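Local coordinates for glutathione S-transferase, N-terminal domain protein (Pseudomonas putida, PDB 4NAX) that belongs to the glutathione S-transferase superfamily, probably has transferase activity, and binds one oxidized glutathione disulfide per subunit, at residues 41-46 with 98-103; 78-83 with 94-99; 34-39 with 176-181. All blocks are in the same frame, centred on the assembly; numbering follows the deposited sequence.

Contact 1. Residues 41-46 with 98-103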
ATOM      1  N   ILE A  41     -11.399 -18.403  -1.147  1.00 15.23           N
ATOM      2  CA  ILE A  41     -12.196 -18.316  -2.362  1.00 15.82           C
ATOM      3  C   ILE A  41     -12.301 -19.654  -3.090  1.00 16.57           C
ATOM      4  O   ILE A  41     -13.114 -19.799  -4.001  1.00 18.71           O
ATOM      5  CB  ILE A  41     -11.730 -17.191  -3.319  1.00 16.82           C
ATOM      6  CG1 ILE A  41     -10.375 -17.515  -3.946  1.00 15.34           C
ATOM      7  CG2 ILE A  41     -11.751 -15.851  -2.590  1.00 16.42           C
ATOM      8  CD1 ILE A  41      -9.814 -16.460  -4.875  1.00 19.74           C
ATOM      9  N   GLY A  42     -11.487 -20.627  -2.691  1.00 16.04           N
ATOM     10  CA  GLY A  42     -11.555 -21.963  -3.262  1.00 18.05           C
ATOM     11  C   GLY A  42     -10.960 -22.107  -4.653  1.00 16.76           C
ATOM     12  O   GLY A  42     -11.283 -23.030  -5.379  1.00 21.77           O
ATOM     13  N   LEU A  43     -10.067 -21.197  -5.020  1.00 16.07           N
ATOM     14  CA  LEU A  43      -9.439 -21.227  -6.331  1.00 15.90           C
ATOM     15  C   LEU A  43      -8.263 -22.186  -6.289  1.00 16.84           C
ATOM     16  O   LEU A  43      -7.392 -22.089  -5.403  1.00 18.34           O
ATOM     17  CB  LEU A  43      -8.946 -19.841  -6.731  1.00 16.56           C
ATOM     18  CG  LEU A  43      -8.246 -19.692  -8.077  1.00 16.58           C
ATOM     19  CD1 LEU A  43      -9.205 -19.968  -9.222  1.00 19.09           C
ATOM     20  CD2 LEU A  43      -7.682 -18.288  -8.222  1.00 18.01           C
ATOM     21  N   ALA A  44      -8.215 -23.099  -7.251  1.00 17.08           N
ATOM     22  CA  ALA A  44      -7.070 -24.003  -7.354  1.00 17.60           C
ATOM     23  C   ALA A  44      -5.783 -23.215  -7.479  1.00 15.24           C
ATOM     24  O   ALA A  44      -5.725 -22.236  -8.198  1.00 16.37           O
ATOM     25  CB  ALA A  44      -7.237 -24.920  -8.556  1.00 19.61           C
ATOM     26  N   TYR A  45      -4.735 -23.652  -6.789  1.00 15.38           N
ATOM     27  CA  TYR A  45      -3.444 -23.026  -6.924  1.00 15.04           C
ATOM     28  C   TYR A  45      -2.342 -23.989  -6.577  1.00 15.52           C
ATOM     29  O   TYR A  45      -2.568 -24.980  -5.873  1.00 16.77           O
ATOM     30  CB  TYR A  45      -3.342 -21.767  -6.070  1.00 16.25           C
ATOM     31  CG  TYR A  45      -3.286 -21.971  -4.566  1.00 15.09           C
ATOM     32  CD1 TYR A  45      -4.413 -22.305  -3.832  1.00 15.07           C
ATOM     33  CD2 TYR A  45      -2.108 -21.772  -3.882  1.00 15.64           C
ATOM     34  CE1 TYR A  45      -4.376 -22.454  -2.453  1.00 14.69           C
ATOM     35  CE2 TYR A  45      -2.038 -21.888  -2.508  1.00 16.72           C
ATOM     36  CZ  TYR A  45      -3.162 -22.249  -1.788  1.00 16.67           C
ATOM     37  OH  TYR A  45      -3.049 -22.323  -0.417  1.00 18.65           O
ATOM     38  N   GLU A  46      -1.156 -23.682  -7.089  1.00 14.38           N
ATOM     39  CA  GLU A  46       0.036 -24.469  -6.869  1.00 15.12           C
ATOM     40  C   GLU A  46       1.048 -23.578  -6.167  1.00 14.96           C
ATOM     41  O   GLU A  46       1.585 -22.620  -6.744  1.00 15.07           O
ATOM     42  CB  GLU A  46       0.586 -24.964  -8.207  1.00 15.40           C
ATOM     43  CG  GLU A  46       1.805 -25.848  -8.056  1.00 16.67           C
ATOM     44  CD  GLU A  46       2.334 -26.396  -9.368  1.00 15.93           C
ATOM     45  OE1 GLU A  46       1.660 -26.279 -10.412  1.00 16.74           O
ATOM     46  OE2 GLU A  46       3.450 -26.970  -9.337  1.00 17.85           O
ATOM     47  N   ALA A  98      -9.906 -10.950  -5.646  1.00 12.51           N
ATOM     48  CA  ALA A  98     -11.270 -10.602  -5.283  1.00 13.08           C
ATOM     49  C   ALA A  98     -12.103 -10.297  -6.526  1.00 13.68           C
ATOM     50  O   ALA A  98     -13.266 -10.705  -6.623  1.00 14.96           O
ATOM     51  CB  ALA A  98     -11.282  -9.416  -4.351  1.00 13.36           C
ATOM     52  N   GLU A  99     -11.509  -9.563  -7.458  1.00 13.69           N
ATOM     53  CA  GLU A  99     -12.214  -9.167  -8.678  1.00 13.95           C
ATOM     54  C   GLU A  99     -12.394 -10.348  -9.642  1.00 14.66           C
ATOM     55  O   GLU A  99     -13.431 -10.484 -10.293  1.00 17.13           O
ATOM     56  CB  GLU A  99     -11.478  -7.991  -9.344  1.00 13.83           C
ATOM     57  CG  GLU A  99     -11.634  -6.740  -8.472  1.00 14.67           C
ATOM     58  CD  GLU A  99     -10.839  -5.531  -8.898  1.00 15.97           C
ATOM     59  OE1 GLU A  99      -9.974  -5.616  -9.795  1.00 16.54           O
ATOM     60  OE2 GLU A  99     -11.074  -4.457  -8.289  1.00 15.84           O
ATOM     61  N   LYS A 100     -11.398 -11.226  -9.690  1.00 14.56           N
ATOM     62  CA  LYS A 100     -11.456 -12.428 -10.501  1.00 15.35           C
ATOM     63  C   LYS A 100     -12.564 -13.355 -10.025  1.00 15.83           C
ATOM     64  O   LYS A 100     -13.316 -13.905 -10.825  1.00 18.17           O
ATOM     65  CB  LYS A 100     -10.117 -13.160 -10.429  1.00 14.91           C
ATOM     66  CG  LYS A 100     -10.047 -14.477 -11.186  1.00 16.75           C
ATOM     67  CD  LYS A 100      -8.713 -15.176 -10.897  1.00 17.27           C
ATOM     68  CE  LYS A 100      -8.639 -16.576 -11.459  1.00 20.07           C
ATOM     69  NZ  LYS A 100      -8.301 -16.585 -12.893  1.00 19.04           N
ATOM     70  N   SER A 101     -12.644 -13.526  -8.716  1.00 15.62           N
ATOM     71  CA  SER A 101     -13.565 -14.490  -8.099  1.00 15.78           C
ATOM     72  C   SER A 101     -14.947 -13.927  -7.778  1.00 15.82           C
ATOM     73  O   SER A 101     -15.896 -14.676  -7.531  1.00 18.96           O
ATOM     74  CB  SER A 101     -12.953 -15.015  -6.805  1.00 15.70           C
ATOM     75  OG  SER A 101     -12.856 -14.010  -5.806  1.00 16.01           O
ATOM     76  N   GLY A 102     -15.051 -12.607  -7.715  1.00 16.11           N
ATOM     77  CA  GLY A 102     -16.264 -11.975  -7.213  1.00 16.31           C
ATOM     78  C   GLY A 102     -16.506 -12.120  -5.726  1.00 16.20           C
ATOM     79  O   GLY A 102     -17.614 -11.866  -5.255  1.00 21.25           O
ATOM     80  N   GLN A 103     -15.476 -12.488  -4.980  1.00 14.97           N
ATOM     81  CA  GLN A 103     -15.577 -12.704  -3.538  1.00 15.50           C
ATOM     82  C   GLN A 103     -14.674 -11.736  -2.779  1.00 15.43           C
ATOM     83  O   GLN A 103     -13.593 -11.384  -3.248  1.00 16.66           O
ATOM     84  CB  GLN A 103     -15.127 -14.132  -3.207  1.00 16.10           C
ATOM     85  CG  GLN A 103     -15.994 -15.228  -3.821  1.00 18.26           C
ATOM     86  CD  GLN A 103     -15.522 -16.611  -3.413  1.00 20.87           C
ATOM     87  OE1 GLN A 103     -15.372 -16.894  -2.231  1.00 22.62           O
ATOM     88  NE2 GLN A 103     -15.278 -17.474  -4.386  1.00 22.62           N
TER

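Contact 2. Residues 78-83 with 94-99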
ATOM      1  N   ASN A  78      -4.613 -18.294 -16.153  1.00 14.69           N
ATOM      2  CA  ASN A  78      -5.967 -17.910 -16.544  1.00 15.73           C
ATOM      3  C   ASN A  78      -6.250 -16.453 -16.212  1.00 14.76           C
ATOM      4  O   ASN A  78      -7.237 -16.129 -15.569  1.00 16.94           O
ATOM      5  CB  ASN A  78      -6.976 -18.851 -15.898  1.00 17.71           C
ATOM      6  CG  ASN A  78      -6.562 -20.299 -16.047  1.00 21.30           C
ATOM      7  OD1 ASN A  78      -6.365 -20.770 -17.161  1.00 22.76           O
ATOM      8  ND2 ASN A  78      -6.379 -21.001 -14.926  1.00 21.53           N
ATOM      9  N   GLY A  79      -5.357 -15.581 -16.675  1.00 15.27           N
ATOM     10  CA  GLY A  79      -5.520 -14.155 -16.456  1.00 15.16           C
ATOM     11  C   GLY A  79      -6.465 -13.546 -17.472  1.00 15.78           C
ATOM     12  O   GLY A  79      -7.135 -14.255 -18.232  1.00 17.50           O
ATOM     13  N   PRO A  80      -6.529 -12.221 -17.497  1.00 15.77           N
ATOM     14  CA  PRO A  80      -7.359 -11.528 -18.463  1.00 15.81           C
ATOM     15  C   PRO A  80      -7.095 -12.044 -19.873  1.00 15.23           C
ATOM     16  O   PRO A  80      -5.960 -12.203 -20.306  1.00 16.61           O
ATOM     17  CB  PRO A  80      -6.934 -10.072 -18.303  1.00 16.04           C
ATOM     18  CG  PRO A  80      -6.529  -9.994 -16.875  1.00 15.61           C
ATOM     19  CD  PRO A  80      -5.825 -11.294 -16.606  1.00 15.02           C
ATOM     20  N   GLY A  81      -8.200 -12.293 -20.584  1.00 19.01           N
ATOM     21  CA  GLY A  81      -8.167 -12.788 -21.935  1.00 22.11           C
ATOM     22  C   GLY A  81      -7.753 -14.246 -22.064  1.00 19.92           C
ATOM     23  O   GLY A  81      -7.523 -14.734 -23.172  1.00 21.43           O
ATOM     24  N   GLY A  82      -7.645 -14.950 -20.936  1.00 18.42           N
ATOM     25  CA  GLY A  82      -7.098 -16.308 -20.945  1.00 19.32           C
ATOM     26  C   GLY A  82      -5.600 -16.350 -21.175  1.00 20.34           C
ATOM     27  O   GLY A  82      -5.077 -17.376 -21.556  1.00 24.86           O
ATOM     28  N   GLN A  83      -4.926 -15.215 -20.973  1.00 20.71           N
ATOM     29  CA  GLN A  83      -3.481 -15.092 -21.118  1.00 20.87           C
ATOM     30  C   GLN A  83      -2.853 -15.052 -19.714  1.00 17.94           C
ATOM     31  O   GLN A  83      -3.487 -14.578 -18.786  1.00 17.91           O
ATOM     32  CB  GLN A  83      -3.131 -13.798 -21.888  1.00 19.91           C
ATOM     33  CG  GLN A  83      -3.583 -13.766 -23.336  1.00 23.37           C
ATOM     34  CD  GLN A  83      -2.884 -14.819 -24.139  1.00 26.79           C
ATOM     35  OE1 GLN A  83      -3.367 -15.942 -24.234  1.00 26.58           O
ATOM     36  NE2 GLN A  83      -1.708 -14.494 -24.666  1.00 35.11           N
ATOM     37  N   LEU A  94      -4.421  -9.373  -3.765  1.00 11.71           N
ATOM     38  CA  LEU A  94      -5.710  -9.501  -3.111  1.00 11.56           C
ATOM     39  C   LEU A  94      -6.825  -8.888  -3.940  1.00 12.32           C
ATOM     40  O   LEU A  94      -7.899  -9.477  -4.099  1.00 12.46           O
ATOM     41  CB  LEU A  94      -5.696  -8.860  -1.729  1.00 12.01           C
ATOM     42  CG  LEU A  94      -4.892  -9.572  -0.645  1.00 12.50           C
ATOM     43  CD1 LEU A  94      -4.908  -8.759   0.648  1.00 13.85           C
ATOM     44  CD2 LEU A  94      -5.437 -10.973  -0.364  1.00 14.72           C
ATOM     45  N   GLN A  95      -6.603  -7.685  -4.452  1.00 12.41           N
ATOM     46  CA  GLN A  95      -7.627  -7.034  -5.244  1.00 12.24           C
ATOM     47  C   GLN A  95      -7.888  -7.819  -6.536  1.00 12.60           C
ATOM     48  O   GLN A  95      -9.040  -8.031  -6.917  1.00 12.65           O
ATOM     49  CB  GLN A  95      -7.240  -5.583  -5.528  1.00 13.56           C
ATOM     50  CG  GLN A  95      -8.294  -4.849  -6.318  1.00 14.19           C
ATOM     51  CD  GLN A  95      -8.071  -3.349  -6.403  1.00 13.64           C
ATOM     52  OE1 GLN A  95      -7.124  -2.788  -5.865  1.00 14.66           O
ATOM     53  NE2 GLN A  95      -8.978  -2.688  -7.071  1.00 14.72           N
ATOM     54  N   TYR A  96      -6.825  -8.244  -7.209  1.00 12.34           N
ATOM     55  CA  TYR A  96      -6.953  -9.077  -8.403  1.00 13.03           C
ATOM     56  C   TYR A  96      -7.813 -10.336  -8.137  1.00 12.59           C
ATOM     57  O   TYR A  96      -8.759 -10.635  -8.871  1.00 13.49           O
ATOM     58  CB  TYR A  96      -5.576  -9.503  -8.918  1.00 12.55           C
ATOM     59  CG  TYR A  96      -5.662 -10.537 -10.019  1.00 12.39           C
ATOM     60  CD1 TYR A  96      -6.195 -10.216 -11.257  1.00 14.44           C
ATOM     61  CD2 TYR A  96      -5.252 -11.851  -9.822  1.00 12.79           C
ATOM     62  CE1 TYR A  96      -6.321 -11.163 -12.258  1.00 14.78           C
ATOM     63  CE2 TYR A  96      -5.358 -12.796 -10.825  1.00 14.03           C
ATOM     64  CZ  TYR A  96      -5.896 -12.450 -12.048  1.00 13.72           C
ATOM     65  OH  TYR A  96      -5.996 -13.355 -13.081  1.00 15.48           O
ATOM     66  N   LEU A  97      -7.486 -11.057  -7.068  1.00 12.67           N
ATOM     67  CA  LEU A  97      -8.205 -12.283  -6.761  1.00 13.18           C
ATOM     68  C   LEU A  97      -9.643 -12.039  -6.360  1.00 12.68           C
ATOM     69  O   LEU A  97     -10.517 -12.838  -6.698  1.00 13.79           O
ATOM     70  CB  LEU A  97      -7.484 -13.081  -5.674  1.00 12.80           C
ATOM     71  CG  LEU A  97      -6.138 -13.659  -6.083  1.00 13.29           C
ATOM     72  CD1 LEU A  97      -5.465 -14.302  -4.875  1.00 14.50           C
ATOM     73  CD2 LEU A  97      -6.253 -14.674  -7.211  1.00 15.22           C
ATOM     74  N   ALA A  98      -9.906 -10.950  -5.646  1.00 12.51           N
ATOM     75  CA  ALA A  98     -11.270 -10.602  -5.283  1.00 13.08           C
ATOM     76  C   ALA A  98     -12.103 -10.297  -6.526  1.00 13.68           C
ATOM     77  O   ALA A  98     -13.266 -10.705  -6.623  1.00 14.96           O
ATOM     78  CB  ALA A  98     -11.282  -9.416  -4.351  1.00 13.36           C
ATOM     79  N   GLU A  99     -11.509  -9.563  -7.458  1.00 13.69           N
ATOM     80  CA  GLU A  99     -12.214  -9.167  -8.678  1.00 13.95           C
ATOM     81  C   GLU A  99     -12.394 -10.348  -9.642  1.00 14.66           C
ATOM     82  O   GLU A  99     -13.431 -10.484 -10.293  1.00 17.13           O
ATOM     83  CB  GLU A  99     -11.478  -7.991  -9.344  1.00 13.83           C
ATOM     84  CG  GLU A  99     -11.634  -6.740  -8.472  1.00 14.67           C
ATOM     85  CD  GLU A  99     -10.839  -5.531  -8.898  1.00 15.97           C
ATOM     86  OE1 GLU A  99      -9.974  -5.616  -9.795  1.00 16.54           O
ATOM     87  OE2 GLU A  99     -11.074  -4.457  -8.289  1.00 15.84           O
TER
HETATM   88  O   HOH W   1      -8.344 -13.214 -14.602  1.00 28.13           O

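Contact 3. Residues 34-39 with 176-181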
ATOM      1  N   VAL A  34      -2.074 -13.879   0.770  1.00 12.11           N
ATOM      2  CA  VAL A  34      -2.441 -14.426  -0.508  1.00 11.96           C
ATOM      3  C   VAL A  34      -2.859 -15.885  -0.413  1.00 12.50           C
ATOM      4  O   VAL A  34      -3.876 -16.285  -1.023  1.00 13.21           O
ATOM      5  CB  VAL A  34      -1.339 -14.193  -1.541  1.00 12.45           C
ATOM      6  CG1 VAL A  34      -1.680 -14.869  -2.862  1.00 13.32           C
ATOM      7  CG2 VAL A  34      -1.117 -12.702  -1.746  1.00 13.37           C
ATOM      8  N   SER A  35      -2.116 -16.690   0.355  1.00 12.25           N
ATOM      9  CA  SER A  35      -2.562 -18.065   0.572  1.00 12.26           C
ATOM     10  C   SER A  35      -3.914 -18.123   1.312  1.00 12.73           C
ATOM     11  O   SER A  35      -4.784 -18.923   0.952  1.00 13.61           O
ATOM     12  CB  SER A  35      -1.490 -18.899   1.252  1.00 13.09           C
ATOM     13  OG  SER A  35      -1.014 -18.195   2.386  1.00 13.18           O
ATOM     14  N   ILE A  36      -4.106 -17.276   2.318  1.00 12.17           N
ATOM     15  CA  ILE A  36      -5.396 -17.208   2.977  1.00 12.71           C
ATOM     16  C   ILE A  36      -6.488 -16.868   1.960  1.00 12.91           C
ATOM     17  O   ILE A  36      -7.549 -17.501   1.929  1.00 13.82           O
ATOM     18  CB  ILE A  36      -5.398 -16.207   4.146  1.00 12.67           C
ATOM     19  CG1 ILE A  36      -4.543 -16.738   5.288  1.00 13.49           C
ATOM     20  CG2 ILE A  36      -6.826 -15.962   4.622  1.00 13.79           C
ATOM     21  CD1 ILE A  36      -4.268 -15.726   6.367  1.00 13.53           C
ATOM     22  N   MET A  37      -6.251 -15.854   1.130  1.00 12.70           N
ATOM     23  CA  MET A  37      -7.236 -15.468   0.147  1.00 12.82           C
ATOM     24  C   MET A  37      -7.605 -16.635  -0.779  1.00 13.15           C
ATOM     25  O   MET A  37      -8.780 -16.879  -1.028  1.00 14.09           O
ATOM     26  CB  MET A  37      -6.694 -14.293  -0.672  1.00 13.35           C
ATOM     27  CG  MET A  37      -7.626 -13.806  -1.762  1.00 14.15           C
ATOM     28  SD  MET A  37      -9.159 -13.137  -1.093  1.00 14.43           S
ATOM     29  CE  MET A  37      -9.844 -12.462  -2.601  1.00 13.93           C
ATOM     30  N   LEU A  38      -6.595 -17.334  -1.290  1.00 12.76           N
ATOM     31  CA  LEU A  38      -6.827 -18.448  -2.191  1.00 13.32           C
ATOM     32  C   LEU A  38      -7.617 -19.559  -1.503  1.00 14.31           C
ATOM     33  O   LEU A  38      -8.539 -20.148  -2.102  1.00 15.26           O
ATOM     34  CB  LEU A  38      -5.502 -18.971  -2.724  1.00 13.96           C
ATOM     35  CG  LEU A  38      -4.828 -18.010  -3.716  1.00 13.22           C
ATOM     36  CD1 LEU A  38      -3.349 -18.326  -3.849  1.00 14.32           C
ATOM     37  CD2 LEU A  38      -5.525 -18.058  -5.064  1.00 15.25           C
ATOM     38  N   GLU A  39      -7.276 -19.829  -0.243  1.00 14.26           N
ATOM     39  CA  GLU A  39      -8.034 -20.819   0.533  1.00 14.60           C
ATOM     40  C   GLU A  39      -9.482 -20.392   0.739  1.00 15.98           C
ATOM     41  O   GLU A  39     -10.394 -21.220   0.696  1.00 17.79           O
ATOM     42  CB  GLU A  39      -7.354 -21.089   1.888  1.00 15.81           C
ATOM     43  CG  GLU A  39      -5.989 -21.750   1.788  1.00 16.18           C
ATOM     44  CD  GLU A  39      -6.042 -23.194   1.335  1.00 17.54           C
ATOM     45  OE1 GLU A  39      -6.999 -23.908   1.695  1.00 22.82           O
ATOM     46  OE2 GLU A  39      -5.104 -23.625   0.634  1.00 18.70           O
ATOM     47  N   GLU A 176     -18.534  -3.858   5.709  1.00 16.71           N
ATOM     48  CA  GLU A 176     -19.792  -4.491   6.119  1.00 17.48           C
ATOM     49  C   GLU A 176     -19.780  -6.005   6.018  1.00 17.86           C
ATOM     50  O   GLU A 176     -20.479  -6.681   6.781  1.00 21.06           O
ATOM     51  CB  GLU A 176     -20.980  -3.888   5.357  1.00 18.94           C
ATOM     52  CG  GLU A 176     -21.245  -2.444   5.800  1.00 22.46           C
ATOM     53  CD  GLU A 176     -22.290  -1.691   4.997  1.00 28.37           C
ATOM     54  OE1 GLU A 176     -22.714  -2.180   3.932  1.00 29.52           O
ATOM     55  OE2 GLU A 176     -22.677  -0.579   5.429  1.00 33.87           O
ATOM     56  N   GLU A 177     -18.985  -6.525   5.088  1.00 17.08           N
ATOM     57  CA  GLU A 177     -18.733  -7.958   4.990  0.50 16.51           C
ATOM     58  C   GLU A 177     -17.241  -8.229   5.123  1.00 15.66           C
ATOM     59  O   GLU A 177     -16.406  -7.388   4.756  1.00 15.64           O
ATOM     60  CB  GLU A 177     -19.219  -8.521   3.648  0.50 20.06           C
ATOM     61  CG  GLU A 177     -20.729  -8.533   3.464  0.50 20.98           C
ATOM     62  CD  GLU A 177     -21.285  -7.173   3.085  0.50 34.27           C
ATOM     63  OE1 GLU A 177     -22.262  -6.740   3.726  0.50 28.06           O
ATOM     64  OE2 GLU A 177     -20.740  -6.531   2.161  0.50 60.48           O
ATOM     65  N   TYR A 178     -16.907  -9.409   5.642  1.00 15.69           N
ATOM     66  CA  TYR A 178     -15.541  -9.913   5.632  1.00 15.39           C
ATOM     67  C   TYR A 178     -14.940  -9.689   4.252  1.00 14.00           C
ATOM     68  O   TYR A 178     -15.584  -9.934   3.230  1.00 14.79           O
ATOM     69  CB  TYR A 178     -15.551 -11.399   5.978  1.00 15.69           C
ATOM     70  CG  TYR A 178     -14.202 -12.104   5.970  1.00 15.24           C
ATOM     71  CD1 TYR A 178     -13.187 -11.716   6.824  1.00 15.77           C
ATOM     72  CD2 TYR A 178     -13.978 -13.194   5.137  1.00 16.02           C
ATOM     73  CE1 TYR A 178     -11.979 -12.396   6.863  1.00 15.43           C
ATOM     74  CE2 TYR A 178     -12.784 -13.879   5.160  1.00 15.31           C
ATOM     75  CZ  TYR A 178     -11.773 -13.480   6.021  1.00 15.13           C
ATOM     76  OH  TYR A 178     -10.575 -14.169   6.081  1.00 15.56           O
ATOM     77  N   SER A 179     -13.708  -9.196   4.207  1.00 14.04           N
ATOM     78  CA  SER A 179     -13.142  -8.759   2.934  1.00 12.77           C
ATOM     79  C   SER A 179     -11.636  -8.887   2.906  1.00 12.36           C
ATOM     80  O   SER A 179     -10.978  -9.210   3.911  1.00 12.96           O
ATOM     81  CB  SER A 179     -13.485  -7.285   2.699  1.00 14.06           C
ATOM     82  OG  SER A 179     -12.665  -6.425   3.498  1.00 13.89           O
ATOM     83  N   ILE A 180     -11.087  -8.581   1.731  1.00 12.39           N
ATOM     84  CA  ILE A 180      -9.644  -8.493   1.569  1.00 12.43           C
ATOM     85  C   ILE A 180      -8.973  -7.511   2.531  1.00 11.92           C
ATOM     86  O   ILE A 180      -7.770  -7.657   2.797  1.00 12.87           O
ATOM     87  CB  ILE A 180      -9.235  -8.184   0.108  1.00 11.89           C
ATOM     88  CG1 ILE A 180      -9.812  -6.863  -0.409  1.00 12.90           C
ATOM     89  CG2 ILE A 180      -9.591  -9.367  -0.778  1.00 13.85           C
ATOM     90  CD1 ILE A 180      -9.346  -6.519  -1.818  1.00 13.78           C
ATOM     91  N   ALA A 181      -9.690  -6.501   3.034  1.00 11.94           N
ATOM     92  CA  ALA A 181      -9.076  -5.611   4.035  1.00 12.29           C
ATOM     93  C   ALA A 181      -8.753  -6.379   5.322  1.00 12.34           C
ATOM     94  O   ALA A 181      -7.711  -6.149   5.944  1.00 12.97           O
ATOM     95  CB  ALA A 181      -9.965  -4.411   4.340  1.00 13.42           C
TER

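Contact 1. Residues 41-46 with 98-103
Gln103 NE2 donates a hydrogen bond to the backbone carbonyl oxygen of Ile41 across 3.2 Å, with an N-H...O angle of 145°. The donor reaches this oxygen in the carbonyl plane, on a lone pair, and the C=O...N angle is 117°; the oxygen itself lies somewhat out of the plane of the glutamine amide. The chain of Gln103 is extended beyond CG, which brings its amide alongside the backbone of Ile41, with Gln103 OE1 3.5 Å from Ile41 CA. A leucine in place of Gln103 would probably leave the Ile41 carbonyl without this donor and remove the one hydrogen bond between the two segments.

The two branches of Ile41 meet different partners. Its CG1 sits between the backbone N and the carbonyl carbon (chi1 69°), which places CG2 beside the backbone N, 3.8 Å from Gln103 CB, while CD1 comes to 4.0 Å from Ser101 CB. Ser101 OG accepts from Gln103 N at 3.1 Å in an ST turn and also bonds to Leu97 O. Farther along, Leu43 CD2 rests 3.8 Å from Lys100 CE, the two side chains crossing at about a right angle; Lys100 bends at its last torsion, and its NZ forms a salt bridge with Asp76.

The contact thus joins the C-terminal ends of two helices, 31-41 and 90-101, each followed by a glycine of positive phi, Gly42 and Gly102. After Gly42 the chain enters strand 45-49, an outermost strand of the thioredoxin-like sheet, running parallel to strand 21-25.

Contact 2. Residues 78-83 with 94-99
Tyr96 drives its hydroxyl from helix 90-101 into the loop 78-83, where OH lies 3.5 Å from Gly79 CA. This is the close part of the contact. The ring is sent there by its first torsion, CG being anti to the backbone N (chi1 171°), and Pro80 CD, 4.1 Å from Tyr96 OH, lies oblique to the ring. A CB on Gly79 would run into Gln83 O across the turn, which is closed by a bond of 2.8 Å from Gly82 N to Gly79 O. The phenol also bonds to Asp76 OD2, and the other carboxylate oxygen of Asp76 receives Asn78 N, so one aspartate binds both sides of the contact and is likely to fix their relative placement.

The other side is loose. Asn78 O stands 3.9 Å from Tyr96 OH, and a water bridges them, donating to Tyr96 OH at 2.8 Å and to Asn78 O at 3.3 Å.

The dimer interface is close by: Tyr113 of the second subunit meets the Tyr96 ring edge-to-face, and Pro109 of that subunit packs on Pro80. Within its own chain, the loop links antiparallel strands 73-76 and 85-88 and docks on helix 90-101.

Contact 3. Residues 34-39 with 176-181
Ser179 OG accepts the backbone N-H of Ala181 at 3.0 Å, with an N-H...O angle of 140°, and this N-cap starts the helix whose first residue, Ile180, packs against Met37. The backbone N of Ser179 is bonded in turn to Asp182 OD2, the side-chain-to-N-cap half of a capping box. The Ser-Ile-Ala-Asp sequence is consistent with the N-capping box familiar at the start of this helix in glutathione transferases. Both bonds lie at the first turn of helix 180-193 in the all-helical C-terminal domain, where Ile180 meets helix 31-41 of the thioredoxin-like N-terminal domain.

No hydrogen bond crosses between the segments; the joint is apolar and buried. The CB of Met37 does not aim at Ile180, but the chain swings over: CG is anti to the backbone N (chi1 179°), and a bend at the next torsion (chi2 64°) turns the thioether toward the other domain. In Ile180, CG1 takes the place between the backbone N and the carbonyl carbon, and CG2, beside the backbone N, becomes the branch that meets the sulfur end of the methionine obliquely. Leu94, Leu97 and Ala98 of helix 90-101 also pack on Met37, while Thr115 and Leu119 of helix 109-137 cover Ile180.

A looser approach lies one residue before Met37 and two before Ile180, between Ile36 and the hydroxyl of Tyr178. There the phenol OH finds its polar partner in Glu40 OE2, and Arg220 makes a cation-pi contact with the ring. Ile36 CG2 stays 4.4 Å from Tyr178 OH, whereas Ile180 CG2 touches Met37 CE at 3.6 Å and Met37 SD at 3.8 Å.

How the contacts relate
From the N terminus the chain passes through strand 21-25 into helix 31-41, where residues 34-39 begin contact 3. That contact closes the longest loop, returning only at 176-181 and joining the N-terminal and C-terminal domains. Contact 1 is nested inside it, running from the end of the same helix, through strands 45-49, 73-76 and 85-88, to the end of helix 90-101. Contact 2 closes a shorter loop within that of contact 1, round strand 85-88, and ends on the same helix, its 94-99 segment overlapping that of contact 1 at Ala98 and Glu99. Helix 90-101 is the common support: Met37 CE of contact 3 lies 3.4 Å from Ala98 N.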